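Local coordinates for protein MNMC2 (Aquifex aeolicus, PDB 3VYW) that is a stand-alone tRNA methyltransferase that binds S-adenosylmethionine and takes part in wobble uridine modification without the oxidase domain usually fused to it, at residues 265-268 against 269-272. Numbering follows the deposited sequence.
Sequences PMEE and NEVR
The backbone O of Glu267 takes two N-H groups from the first turn of the helix that follows. The straighter bond runs from Val271 N to Glu267 O at 3.2 Å (161° at the hydrogen). Glu270 N also reaches this oxygen, but its bond is strongly bent and weak. One residue along, Arg272 N bonds to Glu268 O at 3.1 Å, and the helical pattern is under way. The side chain of Glu270 folds back toward the N-cap residue. Its CG stands beside its own backbone N (chi1 -82°) and the chain runs on extended, which puts Glu270 OE1 3.2 Å from Glu267 N, a weak bond. Glu270 OE1 also lies 3.4 Å from Met266 CB and touches Glu267 CG. With Glu267 as N-cap, this is one half of a capping box. Selenomethionine Met266 adds a hydrophobic staple: its chain bends at chi3 (-82°) and sets Met266 CE 3.9 Å from Val271 CG2, the two side chains crossing at about a right angle. Both features sit at the N-terminus of helix 268-276, on the surface and away from the S-adenosylmethionine site of this Rossmann-like methyltransferase. The other carboxylate oxygen of Glu270, OE2, forms a salt bridge with Arg232 on helix 229-237 and a hydrogen bond with Ser244 on edge strand 241-246. Replacing Glu270 with an alanine would probably leave Arg232 without its charged mate and Glu267 N without its side-chain acceptor. On the exposed side, Glu268 and Arg272 run alongside each other and point the same way. Glu268 OE1 touches Arg272 CD at 3.8 Å but stays 4.7 Å from Arg272 NE, so any attraction between the two charges is probably loose.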
# COMPACT_ATOMS: atom_id res chain seq x y z
N PRO A 265 -17.45 -4.39 -9.55
CA PRO A 265 -16.76 -4.57 -10.80
C PRO A 265 -16.55 -3.39 -11.76
O PRO A 265 -17.21 -2.41 -11.85
CB PRO A 265 -17.54 -5.70 -11.44
CG PRO A 265 -18.83 -5.75 -10.70
CD PRO A 265 -18.87 -4.65 -9.71
N MSE A 266 -15.22 -3.76 -12.09
CA MSE A 266 -14.54 -2.82 -12.90
C MSE A 266 -15.37 -2.79 -14.21
O MSE A 266 -16.12 -3.68 -14.50
CB MSE A 266 -13.12 -3.29 -13.43
CG MSE A 266 -12.29 -3.95 -12.29
SE MSE A 266 -10.47 -4.24 -12.89
CE MSE A 266 -10.51 -5.82 -13.87
N GLU A 267 -14.65 -1.85 -14.69
CA GLU A 267 -15.64 -1.25 -15.49
C GLU A 267 -15.05 -1.58 -16.81
O GLU A 267 -13.97 -2.05 -16.86
CB GLU A 267 -15.50 0.20 -15.49
CG GLU A 267 -15.80 0.59 -14.10
CD GLU A 267 -16.93 1.59 -14.22
OE1 GLU A 267 -16.81 2.82 -14.09
OE2 GLU A 267 -17.97 1.02 -14.56
N GLU A 268 -15.73 -1.28 -17.89
CA GLU A 268 -15.27 -1.73 -19.18
C GLU A 268 -13.91 -1.21 -19.54
O GLU A 268 -13.09 -1.96 -19.96
CB GLU A 268 -16.29 -1.33 -20.24
CG GLU A 268 -15.85 -1.53 -21.68
CD GLU A 268 -15.39 -0.25 -22.35
OE1 GLU A 268 -14.44 -0.31 -23.15
OE2 GLU A 268 -15.97 0.82 -22.09
N ASN A 269 -13.69 0.08 -19.35
CA ASN A 269 -12.45 0.73 -19.74
C ASN A 269 -11.27 0.31 -18.91
O ASN A 269 -10.15 0.39 -19.32
CB ASN A 269 -12.60 2.23 -19.73
CG ASN A 269 -13.08 2.76 -18.41
OD1 ASN A 269 -12.39 3.50 -17.74
ND2 ASN A 269 -14.29 2.39 -18.03
N GLU A 270 -11.57 -0.09 -17.69
CA GLU A 270 -10.60 -0.61 -16.79
C GLU A 270 -10.06 -1.93 -17.21
O GLU A 270 -8.90 -2.17 -17.12
CB GLU A 270 -11.20 -0.72 -15.42
CG GLU A 270 -11.19 0.58 -14.67
CD GLU A 270 -11.57 0.45 -13.22
OE1 GLU A 270 -12.69 0.03 -12.93
OE2 GLU A 270 -10.74 0.79 -12.36
N VAL A 271 -10.94 -2.78 -17.64
CA VAL A 271 -10.62 -4.09 -18.13
C VAL A 271 -9.83 -4.03 -19.39
O VAL A 271 -8.98 -4.82 -19.63
CB VAL A 271 -11.91 -4.88 -18.34
CG1 VAL A 271 -11.61 -6.26 -18.80
CG2 VAL A 271 -12.67 -4.92 -17.05
N ARG A 272 -10.20 -3.08 -20.21
CA ARG A 272 -9.60 -2.86 -21.47
C ARG A 272 -8.17 -2.48 -21.34
O ARG A 272 -7.34 -2.93 -22.05
CB ARG A 272 -10.38 -1.78 -22.18
CG ARG A 272 -9.88 -1.45 -23.55
CD ARG A 272 -10.88 -0.66 -24.38
NE ARG A 272 -10.54 -0.77 -25.77
CZ ARG A 272 -9.62 -0.03 -26.37
NH1 ARG A 272 -8.99 0.90 -25.70
NH2 ARG A 272 -9.33 -0.22 -27.64